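Local coordinates for calcium uptake protein 3, mitochondrial (Homo sapiens, PDB 6AGI) that senses calcium through its EF-hands and, as a disulfide-linked heterodimer with MICU1, regulates the mitochondrial calcium uniporter, at residues B[36-41]-B[91-96]; B[112-117]-B[228-233]; B[125-130]-B[215-220]. All coordinates share one frame; numbering follows the deposited sequence.

All three contacts are buried joints between helices in the part of the chain that carries EF-hand 1. Contact 1, which ties helix 35-43 to helix 90-101, closes before the other two begin. Contact 2 then pairs the entering helix of the EF-hand, 104-114, with helix 227-250, while contact 3 pairs the exiting helix, 124-138, with helix 211-217; both segments of contact 3 fall between those of contact 2. Contacts 2 and 3 lie about 12 Å apart between centres and share one calcium ion. The centre of contact 1 lies about 19 Å from that of contact 2 and 17 Å from that of contact 3, yet its Phe95 reaches Phe114, Phe230 and Phe127, rooting the calcium-binding hand in a continuous aromatic core.

Contact 1 of 3, residues B[36-41]-B[91-96]; sequences YDFILA and TEYLFL
Two helices, 35-43 and 90-101, meet here through Phe38 and Ala41 on one side and Tyr93 and Leu96 on the other. The axes of segments 36-41 and 91-96 come within 11.7 Å at an angle of 48°, a separation filled by side chains. Phe38 carries most of the joint: with CG anti to the backbone N (chi1 173°), its ring extends toward helix 90-101. Leu96 lays its CD1 methyl over the middle of one ring face, 4.0 Å from the centroid, in a CH-pi contact, and its CB lies 3.5 Å from Phe38 CZ. Tyr93 comes instead at the rim. The two aromatic rings meet edge to edge, Phe38 CD1 lying 3.8 Å from Tyr93 CD1, each atom near the plane of the other ring. Ala41 CB makes a looser, oblique contact with the Tyr93 ring. Beyond that ring a water joins the helices, donating to Ala41 O at 3.0 Å and hydrogen-bonded to Tyr93 OH at 2.8 Å. Around this joint, Met33 touches both Ala41 and Tyr93, Arg18 of helix 14-22 also bonds Ala41 O, and Leu96 continues into helix 227-250 through Phe233 and Leu237.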
loop_
_atom_site.group_PDB
_atom_site.type_symbol
_atom_site.label_atom_id
_atom_site.label_comp_id
_atom_site.label_asym_id
_atom_site.label_seq_id
_atom_site.Cartn_x
_atom_site.Cartn_y
_atom_site.Cartn_z
ATOM N N TYR B 36 -23.836 -7.559 -17.929
ATOM C CA TYR B 36 -24.790 -7.509 -16.819
ATOM C C TYR B 36 -24.372 -8.479 -15.706
ATOM O O TYR B 36 -24.341 -8.105 -14.524
ATOM C CB TYR B 36 -26.219 -7.812 -17.300
ATOM C CG TYR B 36 -27.285 -7.532 -16.262
ATOM C CD1 TYR B 36 -27.161 -6.456 -15.384
ATOM C CD2 TYR B 36 -28.418 -8.318 -16.165
ATOM C CE1 TYR B 36 -28.133 -6.180 -14.421
ATOM C CE2 TYR B 36 -29.408 -8.058 -15.201
ATOM C CZ TYR B 36 -29.259 -6.984 -14.333
ATOM O OH TYR B 36 -30.220 -6.693 -13.374
ATOM N N ASP B 37 -23.957 -9.702 -16.072
ATOM C CA ASP B 37 -23.569 -10.662 -15.046
ATOM C C ASP B 37 -22.401 -10.154 -14.223
ATOM O O ASP B 37 -22.347 -10.400 -13.010
ATOM C CB ASP B 37 -23.154 -11.999 -15.660
ATOM C CG ASP B 37 -24.310 -12.811 -16.152
ATOM O OD1 ASP B 37 -25.350 -12.860 -15.453
ATOM O OD2 ASP B 37 -24.139 -13.454 -17.211
ATOM N N PHE B 38 -21.482 -9.414 -14.852
ATOM C CA PHE B 38 -20.409 -8.807 -14.091
ATOM C C PHE B 38 -20.932 -7.714 -13.153
ATOM O O PHE B 38 -20.541 -7.651 -11.973
ATOM C CB PHE B 38 -19.339 -8.291 -15.028
ATOM C CG PHE B 38 -18.297 -7.517 -14.321
ATOM C CD1 PHE B 38 -17.305 -8.159 -13.594
ATOM C CD2 PHE B 38 -18.351 -6.130 -14.316
ATOM C CE1 PHE B 38 -16.372 -7.442 -12.920
ATOM C CE2 PHE B 38 -17.413 -5.407 -13.632
ATOM C CZ PHE B 38 -16.420 -6.069 -12.938
ATOM N N ILE B 39 -21.785 -6.823 -13.668
ATOM C CA ILE B 39 -22.380 -5.790 -12.817
ATOM C C ILE B 39 -23.027 -6.405 -11.578
ATOM O O ILE B 39 -22.887 -5.892 -10.456
ATOM C CB ILE B 39 -23.383 -4.938 -13.610
ATOM C CG1 ILE B 39 -22.644 -4.189 -14.741
ATOM C CG2 ILE B 39 -24.113 -3.986 -12.670
ATOM C CD1 ILE B 39 -23.548 -3.348 -15.638
ATOM N N LEU B 40 -23.778 -7.493 -11.770
ATOM C CA LEU B 40 -24.369 -8.181 -10.631
ATOM C C LEU B 40 -23.290 -8.763 -9.732
ATOM O O LEU B 40 -23.352 -8.614 -8.503
ATOM C CB LEU B 40 -25.337 -9.261 -11.114
ATOM C CG LEU B 40 -26.602 -8.668 -11.758
ATOM C CD1 LEU B 40 -27.520 -9.694 -12.418
ATOM C CD2 LEU B 40 -27.366 -7.813 -10.742
ATOM N N ALA B 41 -22.248 -9.354 -10.338
ATOM C CA ALA B 41 -21.191 -10.003 -9.563
ATOM C C ALA B 41 -20.486 -9.030 -8.634
ATOM O O ALA B 41 -20.008 -9.429 -7.565
ATOM C CB ALA B 41 -20.165 -10.638 -10.498
ATOM N N THR B 91 -10.450 -14.845 -16.683
ATOM C CA THR B 91 -9.311 -13.937 -16.587
ATOM C C THR B 91 -9.749 -12.489 -16.708
ATOM O O THR B 91 -9.270 -11.609 -15.983
ATOM C CB THR B 91 -8.268 -14.272 -17.647
ATOM O OG1 THR B 91 -8.073 -15.697 -17.693
ATOM C CG2 THR B 91 -6.959 -13.555 -17.308
ATOM N N GLU B 92 -10.621 -12.227 -17.669
ATOM C CA GLU B 92 -11.089 -10.881 -17.939
ATOM C C GLU B 92 -11.853 -10.342 -16.728
ATOM O O GLU B 92 -11.707 -9.172 -16.341
ATOM C CB GLU B 92 -11.934 -11.002 -19.205
ATOM C CG GLU B 92 -12.100 -9.890 -20.140
ATOM C CD GLU B 92 -12.322 -10.450 -21.547
ATOM O OE1 GLU B 92 -11.346 -10.921 -22.180
ATOM O OE2 GLU B 92 -13.499 -10.520 -21.971
ATOM N N TYR B 93 -12.667 -11.204 -16.119
ATOM C CA TYR B 93 -13.293 -10.947 -14.829
ATOM C C TYR B 93 -12.268 -10.518 -13.789
ATOM O O TYR B 93 -12.463 -9.522 -13.076
ATOM C CB TYR B 93 -13.991 -12.226 -14.389
ATOM C CG TYR B 93 -14.549 -12.244 -12.994
ATOM C CD1 TYR B 93 -15.312 -11.192 -12.488
ATOM C CD2 TYR B 93 -14.233 -13.288 -12.144
ATOM C CE1 TYR B 93 -15.814 -11.246 -11.189
ATOM C CE2 TYR B 93 -14.708 -13.338 -10.873
ATOM C CZ TYR B 93 -15.499 -12.330 -10.390
ATOM O OH TYR B 93 -15.940 -12.452 -9.091
ATOM N N LEU B 94 -11.200 -11.318 -13.639
ATOM C CA LEU B 94 -10.127 -10.996 -12.695
ATOM C C LEU B 94 -9.529 -9.624 -12.986
ATOM O O LEU B 94 -9.355 -8.806 -12.076
ATOM C CB LEU B 94 -9.063 -12.090 -12.740
ATOM C CG LEU B 94 -9.431 -13.439 -12.123
ATOM C CD1 LEU B 94 -8.192 -14.286 -11.803
ATOM C CD2 LEU B 94 -10.294 -13.195 -10.846
ATOM N N PHE B 95 -9.188 -9.367 -14.252
ATOM C CA PHE B 95 -8.758 -8.037 -14.686
ATOM C C PHE B 95 -9.696 -6.942 -14.172
ATOM O O PHE B 95 -9.254 -5.996 -13.505
ATOM C CB PHE B 95 -8.681 -8.022 -16.211
ATOM C CG PHE B 95 -8.218 -6.721 -16.816
ATOM C CD1 PHE B 95 -6.994 -6.170 -16.473
ATOM C CD2 PHE B 95 -9.000 -6.065 -17.761
ATOM C CE1 PHE B 95 -6.560 -4.974 -17.064
ATOM C CE2 PHE B 95 -8.578 -4.882 -18.338
ATOM C CZ PHE B 95 -7.361 -4.341 -17.996
ATOM N N LEU B 96 -11.006 -7.071 -14.450
ATOM C CA LEU B 96 -11.955 -6.027 -14.064
ATOM C C LEU B 96 -12.021 -5.832 -12.545
ATOM O O LEU B 96 -11.977 -4.684 -12.053
ATOM C CB LEU B 96 -13.329 -6.383 -14.615
ATOM C CG LEU B 96 -13.390 -6.496 -16.133
ATOM C CD1 LEU B 96 -14.718 -7.102 -16.636
ATOM C CD2 LEU B 96 -13.182 -5.084 -16.688
HETATM O O HOH W 1 -17.176 -10.417 -7.568
#

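Contact 2 of 3, residues B[112-117]-B[228-233]. With CA (calcium ion), chain F.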
loop_
_atom_site.group_PDB
_atom_site.type_symbol
_atom_site.label_atom_id
_atom_site.label_comp_id
_atom_site.label_asym_id
_atom_site.label_seq_id
_atom_site.Cartn_x
_atom_site.Cartn_y
_atom_site.Cartn_z
ATOM N N ASN B 112 2.057 -0.011 -17.756
ATOM C CA ASN B 112 3.455 -0.384 -17.913
ATOM C C ASN B 112 3.670 -1.872 -17.658
ATOM O O ASN B 112 4.476 -2.507 -18.344
ATOM C CB ASN B 112 4.319 0.448 -16.981
ATOM C CG ASN B 112 4.507 1.842 -17.484
ATOM O OD1 ASN B 112 4.317 2.096 -18.682
ATOM N ND2 ASN B 112 4.866 2.776 -16.582
ATOM N N MET B 113 2.924 -2.469 -16.735
ATOM C CA MET B 113 3.062 -3.908 -16.583
ATOM C C MET B 113 2.643 -4.651 -17.844
ATOM O O MET B 113 3.115 -5.765 -18.081
ATOM C CB MET B 113 2.248 -4.409 -15.385
ATOM C CG MET B 113 2.962 -4.236 -14.049
ATOM S SD MET B 113 4.470 -5.176 -13.999
ATOM C CE MET B 113 3.797 -6.695 -13.326
ATOM N N PHE B 114 1.791 -4.049 -18.666
ATOM C CA PHE B 114 1.370 -4.687 -19.910
ATOM C C PHE B 114 2.357 -4.466 -21.060
ATOM O O PHE B 114 2.601 -5.384 -21.843
ATOM C CB PHE B 114 -0.014 -4.173 -20.295
ATOM C CG PHE B 114 -1.152 -4.980 -19.747
ATOM C CD1 PHE B 114 -1.522 -6.169 -20.364
ATOM C CD2 PHE B 114 -1.876 -4.539 -18.644
ATOM C CE1 PHE B 114 -2.592 -6.911 -19.873
ATOM C CE2 PHE B 114 -2.939 -5.271 -18.144
ATOM C CZ PHE B 114 -3.296 -6.453 -18.751
ATOM N N ASP B 115 2.933 -3.269 -21.172
ATOM C CA ASP B 115 3.717 -2.890 -22.350
ATOM C C ASP B 115 5.121 -3.486 -22.205
ATOM O O ASP B 115 6.132 -2.814 -21.953
ATOM C CB ASP B 115 3.718 -1.368 -22.495
ATOM C CG ASP B 115 4.389 -0.880 -23.780
ATOM O OD1 ASP B 115 4.452 -1.624 -24.818
ATOM O OD2 ASP B 115 4.793 0.315 -23.757
ATOM N N THR B 116 5.165 -4.800 -22.423
ATOM C CA THR B 116 6.409 -5.572 -22.395
ATOM C C THR B 116 7.540 -4.914 -23.192
ATOM O O THR B 116 8.702 -5.046 -22.798
ATOM C CB THR B 116 6.164 -6.997 -22.909
ATOM O OG1 THR B 116 5.771 -6.948 -24.287
ATOM C CG2 THR B 116 5.059 -7.645 -22.118
ATOM N N ASP B 117 7.238 -4.221 -24.310
ATOM C CA ASP B 117 8.283 -3.701 -25.207
ATOM C C ASP B 117 8.508 -2.193 -25.181
ATOM O O ASP B 117 9.399 -1.713 -25.889
ATOM C CB ASP B 117 8.028 -4.084 -26.672
ATOM C CG ASP B 117 6.634 -3.748 -27.125
ATOM O OD1 ASP B 117 5.703 -4.467 -26.735
ATOM O OD2 ASP B 117 6.453 -2.720 -27.806
ATOM N N GLU B 228 -3.708 6.669 -22.582
ATOM C CA GLU B 228 -4.868 7.510 -22.324
ATOM C C GLU B 228 -6.175 6.708 -22.423
ATOM O O GLU B 228 -7.049 6.825 -21.551
ATOM C CB GLU B 228 -4.816 8.712 -23.266
ATOM C CG GLU B 228 -3.639 9.686 -22.935
ATOM C CD GLU B 228 -2.266 9.334 -23.593
ATOM O OE1 GLU B 228 -2.231 8.636 -24.634
ATOM O OE2 GLU B 228 -1.209 9.770 -23.064
ATOM N N ASP B 229 -6.305 5.832 -23.430
ATOM C CA ASP B 229 -7.519 5.015 -23.491
ATOM C C ASP B 229 -7.613 4.031 -22.333
ATOM O O ASP B 229 -8.692 3.840 -21.764
ATOM C CB ASP B 229 -7.623 4.237 -24.806
ATOM C CG ASP B 229 -7.432 5.102 -26.031
ATOM O OD1 ASP B 229 -8.085 6.165 -26.102
ATOM O OD2 ASP B 229 -6.716 4.672 -26.971
ATOM N N PHE B 230 -6.489 3.425 -21.955
ATOM C CA PHE B 230 -6.433 2.500 -20.824
ATOM C C PHE B 230 -6.918 3.176 -19.545
ATOM O O PHE B 230 -7.790 2.654 -18.832
ATOM C CB PHE B 230 -4.978 2.055 -20.707
ATOM C CG PHE B 230 -4.744 0.756 -20.006
ATOM C CD1 PHE B 230 -5.032 -0.455 -20.636
ATOM C CD2 PHE B 230 -4.116 0.737 -18.763
ATOM C CE1 PHE B 230 -4.772 -1.664 -20.006
ATOM C CE2 PHE B 230 -3.845 -0.456 -18.131
ATOM C CZ PHE B 230 -4.176 -1.661 -18.754
ATOM N N TYR B 231 -6.351 4.351 -19.248
ATOM C CA TYR B 231 -6.788 5.150 -18.118
ATOM C C TYR B 231 -8.276 5.428 -18.203
ATOM O O TYR B 231 -8.987 5.369 -17.190
ATOM C CB TYR B 231 -6.008 6.469 -18.088
ATOM C CG TYR B 231 -6.251 7.325 -16.865
ATOM C CD1 TYR B 231 -7.429 8.037 -16.701
ATOM C CD2 TYR B 231 -5.278 7.455 -15.895
ATOM C CE1 TYR B 231 -7.642 8.825 -15.586
ATOM C CE2 TYR B 231 -5.485 8.243 -14.763
ATOM C CZ TYR B 231 -6.681 8.929 -14.628
ATOM O OH TYR B 231 -6.909 9.713 -13.535
ATOM N N ARG B 232 -8.773 5.760 -19.397
ATOM C CA ARG B 232 -10.174 6.131 -19.455
ATOM C C ARG B 232 -11.078 4.931 -19.236
ATOM O O ARG B 232 -12.138 5.063 -18.614
ATOM C CB ARG B 232 -10.485 6.824 -20.776
ATOM C CG ARG B 232 -9.877 8.189 -20.877
ATOM C CD ARG B 232 -10.411 8.979 -22.054
ATOM N NE ARG B 232 -9.780 8.577 -23.305
ATOM C CZ ARG B 232 -8.904 9.332 -23.964
ATOM N NH1 ARG B 232 -8.541 10.513 -23.467
ATOM N NH2 ARG B 232 -8.367 8.897 -25.100
ATOM N N PHE B 233 -10.674 3.749 -19.711
ATOM C CA PHE B 233 -11.457 2.553 -19.450
ATOM C C PHE B 233 -11.530 2.261 -17.956
ATOM O O PHE B 233 -12.623 2.008 -17.428
ATOM C CB PHE B 233 -10.890 1.362 -20.195
ATOM C CG PHE B 233 -11.646 0.096 -19.915
ATOM C CD1 PHE B 233 -12.896 -0.115 -20.480
ATOM C CD2 PHE B 233 -11.135 -0.866 -19.068
ATOM C CE1 PHE B 233 -13.608 -1.265 -20.223
ATOM C CE2 PHE B 233 -11.846 -2.027 -18.800
ATOM C CZ PHE B 233 -13.086 -2.232 -19.376
HETATM CA CA CA F . 3.568 -2.735 -26.984
#
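Between segments 112-117 and 228-233 the apolar contact is one pair, Phe114 at the end of the entering helix of EF-hand 1 and Phe230 of helix 227-250. Phe230 CZ lies 3.7 Å from Phe114 CD2 and only slightly farther from CE2, so the CZ corner of Phe230 rests against the CD2-CE2 bond of Phe114. The ring planes stand at 72° and the centroids 5.7 Å apart. A chi1 of -157° swings the Phe230 ring across to Phe114. Leu225 packs on Phe230, and Val122 of the calcium loop on Phe114. Farther along the same two helices, Phe107 and Tyr231 make a second aromatic meeting, edge-to-face.

Metal coordination begins one residue later. Asp115 OD1 binds the calcium ion at 2.6 Å and Asp117 OD1 at 2.8 Å; Asn119, Met121 and Glu126 complete the site. An inverse gamma turn centred on Asp115, with Thr116 N bonded to Phe114 O, takes the chain out of the helix and into the loop.

Of the ionic contacts, Arg232 NH2 bridges to Asp229 OD1 at 2.9 Å, one turn back on the same helix. Where helix 104-114 ends, Met113 O accepts a hydrogen bond from Arg330 of the second subunit.

The chemistry divides sharply: a hydrophobic anchor directly precedes a cluster of carboxylates whose mutual repulsion the calcium ion probably offsets. Phe114 thus fixes the start of the loop to the buried aromatic packing, while Asp115 and Asp117 turn their carboxylates to the ion.

Contact 3 of 3, residues B[125-130]-B[215-220]; sequences KEFLVL and HFFGKK. With CA (calcium ion), chain F.
Glu126, the residue before Phe127, has its OE1 gripped by the calcium ion at 2.5 Å and by the backbone N of Asp123; Phe127 itself meets Phe216 and Phe217. The other oxygen, Glu126 OE2, binds the same ion at 2.8 Å and is hydrogen-bonded to Thr116 OG1. This two-oxygen grip is the classic role of the glutamate at the twelfth position of an EF-hand loop, and the added bonds would help fix the carboxylate's rotation.

Phe127 directs its ring to helix 211-217 instead, its chi1 of -171° extending it away from the backbone N. Phe216 points an edge at one face of it in an offset edge-to-face pair, planes at 67°, Phe216 CE2 coming within 4.0 Å of Phe127 CE2. Phe217 works at the root of the side chain: its CZ lies 3.4 Å from Phe127 CB, and its ring slants obliquely to that of Phe127. An alanine here would keep the CB contact but would probably leave the edge of Phe216 without the face it meets and open a gap between the two helices.

The aromatic cluster spreads further. Phe114 of helix 104-114 sets its ring nearly parallel to that of Phe127, Leu213 adds to the packing from helix 211-217, and Phe216 passes the contact on, edge-to-face, to Phe233 of helix 227-250.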
loop_
_atom_site.group_PDB
_atom_site.type_symbol
_atom_site.label_atom_id
_atom_site.label_comp_id
_atom_site.label_asym_id
_atom_site.label_seq_id
_atom_site.Cartn_x
_atom_site.Cartn_y
_atom_site.Cartn_z
ATOM N N LYS B 125 -1.709 -8.961 -28.416
ATOM C CA LYS B 125 -0.908 -10.120 -28.043
ATOM C C LYS B 125 -0.255 -9.909 -26.683
ATOM O O LYS B 125 -0.279 -10.815 -25.824
ATOM C CB LYS B 125 0.146 -10.363 -29.138
ATOM C CG LYS B 125 1.161 -11.466 -28.882
ATOM C CD LYS B 125 2.593 -10.958 -29.085
ATOM C CE LYS B 125 3.226 -10.445 -27.804
ATOM N NZ LYS B 125 4.394 -9.539 -28.062
ATOM N N GLU B 126 0.197 -8.671 -26.431
ATOM C CA GLU B 126 0.549 -8.251 -25.076
ATOM C C GLU B 126 -0.602 -8.472 -24.103
ATOM O O GLU B 126 -0.430 -9.081 -23.042
ATOM C CB GLU B 126 0.960 -6.781 -25.057
ATOM C CG GLU B 126 2.416 -6.562 -25.323
ATOM C CD GLU B 126 2.756 -5.101 -25.492
ATOM O OE1 GLU B 126 1.942 -4.357 -26.061
ATOM O OE2 GLU B 126 3.835 -4.690 -25.020
ATOM N N PHE B 127 -1.783 -7.978 -24.458
ATOM C CA PHE B 127 -2.929 -8.131 -23.581
ATOM C C PHE B 127 -3.245 -9.595 -23.331
ATOM O O PHE B 127 -3.755 -9.930 -22.266
ATOM C CB PHE B 127 -4.145 -7.388 -24.147
ATOM C CG PHE B 127 -5.299 -7.328 -23.197
ATOM C CD1 PHE B 127 -6.269 -8.319 -23.174
ATOM C CD2 PHE B 127 -5.378 -6.300 -22.271
ATOM C CE1 PHE B 127 -7.325 -8.253 -22.284
ATOM C CE2 PHE B 127 -6.417 -6.242 -21.357
ATOM C CZ PHE B 127 -7.394 -7.218 -21.370
ATOM N N LEU B 128 -2.979 -10.475 -24.299
ATOM C CA LEU B 128 -3.342 -11.881 -24.149
ATOM C C LEU B 128 -2.348 -12.690 -23.313
ATOM O O LEU B 128 -2.737 -13.736 -22.739
ATOM C CB LEU B 128 -3.541 -12.507 -25.536
ATOM C CG LEU B 128 -4.996 -12.334 -26.027
ATOM C CD1 LEU B 128 -5.187 -12.785 -27.454
ATOM C CD2 LEU B 128 -5.993 -13.073 -25.109
ATOM N N VAL B 129 -1.096 -12.227 -23.192
ATOM C CA VAL B 129 -0.117 -13.034 -22.462
ATOM C C VAL B 129 -0.582 -13.380 -21.056
ATOM O O VAL B 129 -0.191 -14.410 -20.507
ATOM C CB VAL B 129 1.254 -12.343 -22.385
ATOM C CG1 VAL B 129 1.699 -11.917 -23.761
ATOM C CG2 VAL B 129 1.220 -11.176 -21.368
ATOM N N LEU B 130 -1.403 -12.566 -20.436
ATOM C CA LEU B 130 -1.665 -12.953 -19.064
ATOM C C LEU B 130 -2.706 -14.062 -18.970
ATOM O O LEU B 130 -2.601 -14.931 -18.095
ATOM C CB LEU B 130 -2.034 -11.731 -18.245
ATOM C CG LEU B 130 -1.079 -10.575 -17.964
ATOM C CD1 LEU B 130 -1.662 -9.317 -17.221
ATOM C CD2 LEU B 130 -0.071 -11.267 -17.184
ATOM N N HIS B 215 -13.515 -4.686 -28.124
ATOM C CA HIS B 215 -13.609 -3.285 -27.760
ATOM C C HIS B 215 -12.236 -2.619 -27.811
ATOM O O HIS B 215 -12.114 -1.479 -28.274
ATOM C CB HIS B 215 -14.225 -3.172 -26.367
ATOM C CG HIS B 215 -14.286 -1.772 -25.843
ATOM N ND1 HIS B 215 -15.270 -0.884 -26.209
ATOM C CD2 HIS B 215 -13.491 -1.106 -24.976
ATOM C CE1 HIS B 215 -15.081 0.266 -25.590
ATOM N NE2 HIS B 215 -14.003 0.161 -24.839
ATOM N N PHE B 216 -11.187 -3.330 -27.357
ATOM C CA PHE B 216 -9.828 -2.784 -27.255
ATOM C C PHE B 216 -9.103 -2.800 -28.589
ATOM O O PHE B 216 -8.518 -1.788 -28.992
ATOM C CB PHE B 216 -9.011 -3.571 -26.230
ATOM C CG PHE B 216 -9.321 -3.211 -24.805
ATOM C CD1 PHE B 216 -9.831 -1.958 -24.482
ATOM C CD2 PHE B 216 -9.112 -4.120 -23.791
ATOM C CE1 PHE B 216 -10.111 -1.620 -23.155
ATOM C CE2 PHE B 216 -9.399 -3.797 -22.474
ATOM C CZ PHE B 216 -9.891 -2.540 -22.152
ATOM N N PHE B 217 -9.097 -3.949 -29.274
ATOM C CA PHE B 217 -8.266 -4.123 -30.461
ATOM C C PHE B 217 -9.070 -4.357 -31.734
ATOM O O PHE B 217 -8.503 -4.814 -32.732
ATOM C CB PHE B 217 -7.289 -5.270 -30.251
ATOM C CG PHE B 217 -6.696 -5.287 -28.884
ATOM C CD1 PHE B 217 -5.701 -4.382 -28.534
ATOM C CD2 PHE B 217 -7.140 -6.187 -27.933
ATOM C CE1 PHE B 217 -5.156 -4.382 -27.266
ATOM C CE2 PHE B 217 -6.603 -6.179 -26.670
ATOM C CZ PHE B 217 -5.610 -5.267 -26.339
ATOM N N GLY B 218 -10.370 -4.077 -31.729
ATOM C CA GLY B 218 -11.138 -4.175 -32.949
ATOM C C GLY B 218 -11.482 -5.601 -33.320
ATOM O O GLY B 218 -11.089 -6.574 -32.668
ATOM N N LYS B 219 -12.230 -5.717 -34.421
ATOM C CA LYS B 219 -12.731 -7.018 -34.849
ATOM C C LYS B 219 -11.633 -7.849 -35.494
ATOM O O LYS B 219 -11.692 -9.085 -35.459
ATOM C CB LYS B 219 -13.902 -6.847 -35.818
ATOM C CG LYS B 219 -15.257 -6.589 -35.162
ATOM C CD LYS B 219 -15.407 -5.126 -34.704
ATOM C CE LYS B 219 -16.839 -4.801 -34.267
ATOM N NZ LYS B 219 -16.942 -3.437 -33.653
ATOM N N LYS B 220 -10.631 -7.205 -36.091
ATOM C CA LYS B 220 -9.508 -7.937 -36.665
ATOM C C LYS B 220 -8.371 -8.147 -35.669
ATOM O O LYS B 220 -7.466 -8.947 -35.942
ATOM C CB LYS B 220 -8.968 -7.217 -37.904
ATOM C CG LYS B 220 -10.002 -6.925 -38.978
ATOM C CD LYS B 220 -10.125 -5.416 -39.307
ATOM C CE LYS B 220 -8.966 -4.818 -40.144
ATOM N NZ LYS B 220 -9.168 -3.315 -40.386
HETATM CA CA CA F . 3.568 -2.735 -26.984
#